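Local coordinates for protein alpha-1,3-glucanase (Streptomyces thermodiastaticus, PDB 7C7D) that probably hydrolyses internal alpha-1,3-glucosidic bonds of alpha-1,3-glucan, as a thermostable glycosidase of family GH87 with a beta-helical catalytic unit, at residues 258-263 / 285-290; 230-235 / 254-259. All coordinates share one frame; numbering follows the deposited sequence.

In the fold
Both contacts lie near the start of the parallel beta-helix, in the region related to pectate lyases, and their centres are about 10 Å apart. Along the chain come helix 225-234, strand 238-242, the loop leading to strand 259-263, and finally strand 286-289. Contact 2 sets the end of the helix against that loop, and contact 1 begins where the loop turns into strand, so that Asn-258 and Val-259 belong to both. The two also touch directly, Val-286 meeting the backbone of Val-256 and Gln-257. Contact 2 thus fastens the helix at this end of the solenoid to the chain entering strand 259-263, and contact 1 joins that strand to the next coil; both lie on the same side of the chain's centre.

Contact 1 (258-263 / 285-290); sequences NVTLQG and HVHLKD
Strands 259-263 and 286-289 run side by side in parallel, their axes 4.7 Å apart and only 3° from alignment. Five backbone hydrogen bonds zip them together, alternating in direction: Val-259 N gives to His-285 O, His-287 N to Val-259 O, Leu-261 N to His-287 O, Lys-289 N to Leu-261 O and Gly-263 N to Lys-289 O, the last at 2.9 Å. Val-259 pairs with Val-286 and Leu-261 with Leu-288 on one face, Thr-260 with His-287 and Gln-262 with Lys-289 on the other, in the parallel register of successive beta-helix coils. On the first face Leu-261 CB rests on Leu-288 CD2 at 3.9 Å. The other face is polar. Thr-260 OG1 lies at the edge of the His-287 ring, near its plane, 3.6 Å from CD2, while ND1 of that ring bonds to Ser-318 OG. With CG2 anti to the backbone N of Thr-260 (OG1 at chi1 -67°), the methyl reaches Lys-289 CD at 4.1 Å. A water bridges Thr-260 OG1 to Lys-289 NZ, 2.7 Å from the amine, and a second links that amine to Gln-262 OE1. A valine in place of Thr-260 would probably cost this first water its hydroxyl partner and weaken the indirect hold on the lysine. At the N-terminal end, the Asn-258 amide lies within 15° of parallel to the His-285 ring. Apolar packing thus lines one face, while water relays polar groups across the other.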
ATOM      1  N   ASN A 258      27.544   3.202  -4.237  1.00 18.37           N
ATOM      2  CA  ASN A 258      28.237   3.714  -5.421  1.00 19.62           C
ATOM      3  C   ASN A 258      28.037   2.808  -6.631  1.00 18.92           C
ATOM      4  O   ASN A 258      28.988   2.422  -7.312  1.00 20.54           O
ATOM      5  CB  ASN A 258      29.726   3.936  -5.149  1.00 21.38           C
ATOM      6  CG  ASN A 258      29.972   4.922  -4.034  1.00 24.93           C
ATOM      7  OD1 ASN A 258      30.739   4.656  -3.109  1.00 29.32           O
ATOM      8  ND2 ASN A 258      29.325   6.072  -4.115  1.00 25.92           N
ATOM      9  N   VAL A 259      26.781   2.453  -6.896  1.00 19.16           N
ATOM     10  CA  VAL A 259      26.496   1.498  -7.955  1.00 18.64           C
ATOM     11  C   VAL A 259      25.054   1.663  -8.398  1.00 18.07           C
ATOM     12  O   VAL A 259      24.170   1.988  -7.598  1.00 17.56           O
ATOM     13  CB  VAL A 259      26.805   0.049  -7.496  1.00 20.14           C
ATOM     14  CG1 VAL A 259      25.747  -0.444  -6.507  1.00 20.22           C
ATOM     15  CG2 VAL A 259      26.927  -0.884  -8.696  1.00 21.72           C
ATOM     16  N   THR A 260      24.824   1.445  -9.684  1.00 18.48           N
ATOM     17  CA  THR A 260      23.496   1.284 -10.242  1.00 19.18           C
ATOM     18  C   THR A 260      23.317  -0.189 -10.567  1.00 19.63           C
ATOM     19  O   THR A 260      24.171  -0.793 -11.228  1.00 22.05           O
ATOM     20  CB  THR A 260      23.357   2.122 -11.515  1.00 20.06           C
ATOM     21  OG1 THR A 260      23.417   3.513 -11.179  1.00 20.91           O
ATOM     22  CG2 THR A 260      22.045   1.824 -12.226  1.00 21.08           C
ATOM     23  N   LEU A 261      22.253  -0.779 -10.052  1.00 18.33           N
ATOM     24  CA  LEU A 261      21.869  -2.144 -10.385  0.58 18.63           C
ATOM     25  C   LEU A 261      20.666  -2.031 -11.309  1.00 18.12           C
ATOM     26  O   LEU A 261      19.577  -1.638 -10.876  1.00 17.92           O
ATOM     27  CB  LEU A 261      21.529  -2.919  -9.114  0.58 20.25           C
ATOM     28  CG  LEU A 261      21.436  -4.441  -9.151  0.58 21.15           C
ATOM     29  CD1 LEU A 261      22.626  -5.044  -9.854  0.58 22.87           C
ATOM     30  CD2 LEU A 261      21.330  -4.989  -7.739  0.58 21.27           C
ATOM     31  N   GLN A 262      20.871  -2.350 -12.582  1.00 18.69           N
ATOM     32  CA  GLN A 262      19.884  -2.088 -13.615  1.00 19.86           C
ATOM     33  C   GLN A 262      19.531  -3.365 -14.359  1.00 19.25           C
ATOM     34  O   GLN A 262      20.414  -4.049 -14.894  1.00 20.06           O
ATOM     35  CB  GLN A 262      20.416  -1.059 -14.603  1.00 23.50           C
ATOM     36  CG  GLN A 262      19.470  -0.786 -15.751  1.00 28.38           C
ATOM     37  CD  GLN A 262      19.873   0.428 -16.544  1.00 33.68           C
ATOM     38  OE1 GLN A 262      20.780   1.163 -16.153  1.00 36.42           O
ATOM     39  NE2 GLN A 262      19.203   0.652 -17.667  1.00 34.52           N
ATOM     40  N   GLY A 263      18.232  -3.665 -14.408  1.00 18.88           N
ATOM     41  CA  GLY A 263      17.720  -4.740 -15.225  1.00 19.26           C
ATOM     42  C   GLY A 263      17.177  -4.238 -16.556  1.00 18.86           C
ATOM     43  O   GLY A 263      17.209  -3.051 -16.880  1.00 19.15           O
ATOM     44  N   HIS A 285      24.520   6.686  -3.108  1.00 16.22           N
ATOM     45  CA  HIS A 285      24.616   6.702  -4.564  1.00 17.36           C
ATOM     46  C   HIS A 285      24.334   5.322  -5.138  1.00 16.24           C
ATOM     47  O   HIS A 285      25.023   4.835  -6.038  1.00 16.63           O
ATOM     48  CB  HIS A 285      25.933   7.312  -5.041  1.00 19.97           C
ATOM     49  CG  HIS A 285      26.199   8.646  -4.427  1.00 24.66           C
ATOM     50  ND1 HIS A 285      25.622   9.805  -4.896  1.00 29.50           N
ATOM     51  CD2 HIS A 285      26.921   8.999  -3.338  1.00 28.68           C
ATOM     52  CE1 HIS A 285      26.008  10.823  -4.146  1.00 31.12           C
ATOM     53  NE2 HIS A 285      26.796  10.360  -3.193  1.00 31.63           N
ATOM     54  N   VAL A 286      23.299   4.696  -4.586  1.00 15.42           N
ATOM     55  CA  VAL A 286      22.780   3.418  -5.042  1.00 15.33           C
ATOM     56  C   VAL A 286      21.552   3.707  -5.885  1.00 15.22           C
ATOM     57  O   VAL A 286      20.656   4.439  -5.454  1.00 16.69           O
ATOM     58  CB  VAL A 286      22.387   2.534  -3.849  1.00 15.38           C
ATOM     59  CG1 VAL A 286      21.740   1.251  -4.350  1.00 15.73           C
ATOM     60  CG2 VAL A 286      23.594   2.252  -2.974  1.00 16.23           C
ATOM     61  N   HIS A 287      21.493   3.127  -7.077  1.00 15.17           N
ATOM     62  CA  HIS A 287      20.318   3.262  -7.928  1.00 15.92           C
ATOM     63  C   HIS A 287      19.846   1.877  -8.337  1.00 15.52           C
ATOM     64  O   HIS A 287      20.511   1.200  -9.124  1.00 16.84           O
ATOM     65  CB  HIS A 287      20.633   4.152  -9.125  1.00 16.52           C
ATOM     66  CG  HIS A 287      21.215   5.463  -8.718  1.00 17.90           C
ATOM     67  ND1 HIS A 287      20.452   6.480  -8.187  1.00 18.70           N
ATOM     68  CD2 HIS A 287      22.496   5.901  -8.699  1.00 19.46           C
ATOM     69  CE1 HIS A 287      21.236   7.498  -7.880  1.00 20.06           C
ATOM     70  NE2 HIS A 287      22.480   7.172  -8.180  1.00 20.46           N
ATOM     71  N   LEU A 288      18.712   1.447  -7.784  1.00 14.27           N
ATOM     72  CA  LEU A 288      18.105   0.171  -8.137  1.00 14.45           C
ATOM     73  C   LEU A 288      17.035   0.457  -9.178  1.00 14.99           C
ATOM     74  O   LEU A 288      16.132   1.264  -8.931  1.00 15.74           O
ATOM     75  CB  LEU A 288      17.504  -0.501  -6.900  1.00 14.38           C
ATOM     76  CG  LEU A 288      18.423  -0.651  -5.684  1.00 14.83           C
ATOM     77  CD1 LEU A 288      17.700  -1.348  -4.529  1.00 15.08           C
ATOM     78  CD2 LEU A 288      19.684  -1.412  -6.061  1.00 16.17           C
ATOM     79  N   LYS A 289      17.152  -0.164 -10.351  1.00 14.86           N
ATOM     80  CA  LYS A 289      16.315   0.210 -11.486  1.00 17.54           C
ATOM     81  C   LYS A 289      15.891  -0.999 -12.300  1.00 15.75           C
ATOM     82  O   LYS A 289      16.732  -1.798 -12.721  1.00 16.53           O
ATOM     83  CB  LYS A 289      17.060   1.150 -12.451  1.00 24.78           C
ATOM     84  CG  LYS A 289      17.611   2.431 -11.872  1.00 28.40           C
ATOM     85  CD  LYS A 289      18.255   3.258 -12.978  1.00 31.44           C
ATOM     86  CE  LYS A 289      18.611   4.648 -12.490  1.00 34.94           C
ATOM     87  NZ  LYS A 289      19.381   5.433 -13.499  1.00 37.46           N
ATOM     88  N   ASP A 290      14.593  -1.074 -12.593  1.00 15.52           N
ATOM     89  CA  ASP A 290      14.078  -1.864 -13.713  1.00 16.16           C
ATOM     90  C   ASP A 290      14.348  -3.360 -13.570  1.00 15.13           C
ATOM     91  O   ASP A 290      14.704  -4.029 -14.538  1.00 16.25           O
ATOM     92  CB  ASP A 290      14.584  -1.341 -15.063  1.00 18.21           C
ATOM     93  CG  ASP A 290      14.386   0.156 -15.225  1.00 19.60           C
ATOM     94  OD1 ASP A 290      13.435   0.705 -14.632  1.00 19.72           O
ATOM     95  OD2 ASP A 290      15.180   0.780 -15.960  1.00 22.69           O
TER
HETATM   96  O   HOH W   1      21.969   5.304 -12.892  1.00 63.94           O
HETATM   97  O   HOH W   2      16.484  -0.684 -18.125  1.00 40.42           O
HETATM   98  O   HOH W   3      21.394   4.246 -15.349  1.00 52.47           O

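Contact 2 (230-235 / 254-259); sequences DAIAAA and SGVQNV
Ile-232 extends from the helix toward segment 254-259 and overlaps two valines with different branches. Its CG2 methyl meets Val-259 CG1 at 4.2 Å, the two side chains crossing at about a right angle, while its CD1 reaches Val-256 CG2, also at 4.2 Å. Branching at CB gives Ile-232 these two arms, and chi1 of -70° aims them, with CG2 anti to the backbone N and CG1 beside that N. Val-259 answers with both methyls: CG1 sits between its own backbone N and carbonyl carbon (chi1 73°), and CG2 lies 3.8 Å from Ala-235 O and 4.4 Å from Ala-235 CB. In this beta-helix fold, helix 225-234 packs at the beginning of the solenoid, and the loop meets it just before the chain enters strand 259-263. Ala-235, the first residue to leave helical geometry, and Val-259 both also touch Val-240 of strand 238-242. No hydrogen bond passes directly between the two segments; Gln-236 supplies a polar link instead, its NE2 bonding to both Ile-232 O and Gln-257 O. Earlier in the loop, the backbone of Val-256 is held by Gln-279 OE1 at its N and Ser-282 OG at its O.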
ATOM      1  N   ASP A 230      30.214  -9.770  -6.671  1.00 22.13           N
ATOM      2  CA  ASP A 230      31.414  -9.521  -7.469  1.00 23.90           C
ATOM      3  C   ASP A 230      31.180  -8.423  -8.500  1.00 24.00           C
ATOM      4  O   ASP A 230      32.066  -7.598  -8.748  1.00 25.37           O
ATOM      5  CB  ASP A 230      31.863 -10.808  -8.159  1.00 25.69           C
ATOM      6  CG  ASP A 230      32.392 -11.848  -7.186  1.00 28.77           C
ATOM      7  OD1 ASP A 230      32.732 -11.485  -6.041  1.00 30.38           O
ATOM      8  OD2 ASP A 230      32.476 -13.031  -7.575  1.00 30.28           O
ATOM      9  N   ALA A 231      30.002  -8.406  -9.128  1.00 22.60           N
ATOM     10  CA  ALA A 231      29.709  -7.373 -10.115  1.00 22.57           C
ATOM     11  C   ALA A 231      29.660  -5.997  -9.467  1.00 21.87           C
ATOM     12  O   ALA A 231      30.193  -5.026 -10.016  1.00 22.83           O
ATOM     13  CB  ALA A 231      28.398  -7.687 -10.832  1.00 22.61           C
ATOM     14  N   ILE A 232      29.028  -5.898  -8.296  1.00 21.42           N
ATOM     15  CA  ILE A 232      28.962  -4.625  -7.581  1.00 22.67           C
ATOM     16  C   ILE A 232      30.362  -4.111  -7.272  1.00 25.06           C
ATOM     17  O   ILE A 232      30.665  -2.927  -7.469  1.00 25.89           O
ATOM     18  CB  ILE A 232      28.100  -4.773  -6.314  1.00 23.39           C
ATOM     19  CG1 ILE A 232      26.634  -4.967  -6.703  1.00 22.68           C
ATOM     20  CG2 ILE A 232      28.269  -3.567  -5.392  1.00 24.85           C
ATOM     21  CD1 ILE A 232      25.752  -5.402  -5.547  1.00 22.71           C
ATOM     22  N   ALA A 233      31.243  -4.998  -6.800  1.00 27.24           N
ATOM     23  CA  ALA A 233      32.613  -4.593  -6.504  1.00 30.33           C
ATOM     24  C   ALA A 233      33.351  -4.143  -7.759  1.00 31.74           C
ATOM     25  O   ALA A 233      34.181  -3.229  -7.696  1.00 33.88           O
ATOM     26  CB  ALA A 233      33.361  -5.736  -5.814  1.00 31.39           C
ATOM     27  N   ALA A 234      33.053  -4.754  -8.907  1.00 30.66           N
ATOM     28  CA  ALA A 234      33.739  -4.427 -10.152  1.00 31.27           C
ATOM     29  C   ALA A 234      33.147  -3.220 -10.867  1.00 30.65           C
ATOM     30  O   ALA A 234      33.762  -2.719 -11.816  1.00 31.60           O
ATOM     31  CB  ALA A 234      33.718  -5.632 -11.095  1.00 32.41           C
ATOM     32  N   ALA A 235      31.981  -2.740 -10.442  1.00 30.07           N
ATOM     33  CA  ALA A 235      31.287  -1.649 -11.117  1.00 30.79           C
ATOM     34  C   ALA A 235      31.092  -0.441 -10.209  1.00 29.63           C
ATOM     35  O   ALA A 235      30.122   0.303 -10.361  1.00 30.42           O
ATOM     36  CB  ALA A 235      29.954  -2.119 -11.696  1.00 31.51           C
ATOM     37  N   SER A 254      25.240  -6.788   1.035  1.00 15.90           N
ATOM     38  CA  SER A 254      25.608  -5.639   1.843  1.00 19.91           C
ATOM     39  C   SER A 254      26.776  -4.936   1.157  1.00 21.01           C
ATOM     40  O   SER A 254      27.294  -5.399   0.135  1.00 22.57           O
ATOM     41  CB  SER A 254      25.921  -6.062   3.283  1.00 22.38           C
ATOM     42  OG  SER A 254      27.062  -6.897   3.310  1.00 23.38           O
ATOM     43  N   GLY A 255      27.215  -3.814   1.714  1.00 24.26           N
ATOM     44  CA  GLY A 255      28.181  -3.022   0.978  1.00 23.30           C
ATOM     45  C   GLY A 255      27.673  -2.534  -0.360  1.00 22.30           C
ATOM     46  O   GLY A 255      28.470  -2.247  -1.256  1.00 24.12           O
ATOM     47  N   VAL A 256      26.357  -2.445  -0.529  1.00 18.78           N
ATOM     48  CA  VAL A 256      25.787  -1.880  -1.745  1.00 18.19           C
ATOM     49  C   VAL A 256      25.900  -0.363  -1.640  1.00 17.72           C
ATOM     50  O   VAL A 256      25.186   0.273  -0.862  1.00 17.87           O
ATOM     51  CB  VAL A 256      24.339  -2.334  -1.961  1.00 18.19           C
ATOM     52  CG1 VAL A 256      23.834  -1.836  -3.299  1.00 18.52           C
ATOM     53  CG2 VAL A 256      24.236  -3.860  -1.895  1.00 18.69           C
ATOM     54  N   GLN A 257      26.840   0.208  -2.391  1.00 17.47           N
ATOM     55  CA  GLN A 257      27.058   1.644  -2.456  1.00 17.80           C
ATOM     56  C   GLN A 257      27.705   1.955  -3.794  1.00 17.78           C
ATOM     57  O   GLN A 257      28.323   1.087  -4.415  1.00 19.21           O
ATOM     58  CB  GLN A 257      27.940   2.153  -1.305  1.00 19.03           C
ATOM     59  CG  GLN A 257      29.310   1.478  -1.188  1.00 21.52           C
ATOM     60  CD  GLN A 257      30.040   1.838   0.107  1.00 22.92           C
ATOM     61  OE1 GLN A 257      29.417   2.022   1.160  1.00 23.48           O
ATOM     62  NE2 GLN A 257      31.363   1.937   0.035  1.00 24.35           N
ATOM     63  N   ASN A 258      27.544   3.202  -4.237  1.00 18.37           N
ATOM     64  CA  ASN A 258      28.237   3.714  -5.421  1.00 19.62           C
ATOM     65  C   ASN A 258      28.037   2.808  -6.631  1.00 18.92           C
ATOM     66  O   ASN A 258      28.988   2.422  -7.312  1.00 20.54           O
ATOM     67  CB  ASN A 258      29.726   3.936  -5.149  1.00 21.38           C
ATOM     68  CG  ASN A 258      29.972   4.922  -4.034  1.00 24.93           C
ATOM     69  OD1 ASN A 258      30.739   4.656  -3.109  1.00 29.32           O
ATOM     70  ND2 ASN A 258      29.325   6.072  -4.115  1.00 25.92           N
ATOM     71  N   VAL A 259      26.781   2.453  -6.896  1.00 19.16           N
ATOM     72  CA  VAL A 259      26.496   1.498  -7.955  1.00 18.64           C
ATOM     73  C   VAL A 259      25.054   1.663  -8.398  1.00 18.07           C
ATOM     74  O   VAL A 259      24.170   1.988  -7.598  1.00 17.56           O
ATOM     75  CB  VAL A 259      26.805   0.049  -7.496  1.00 20.14           C
ATOM     76  CG1 VAL A 259      25.747  -0.444  -6.507  1.00 20.22           C
ATOM     77  CG2 VAL A 259      26.927  -0.884  -8.696  1.00 21.72           C
TER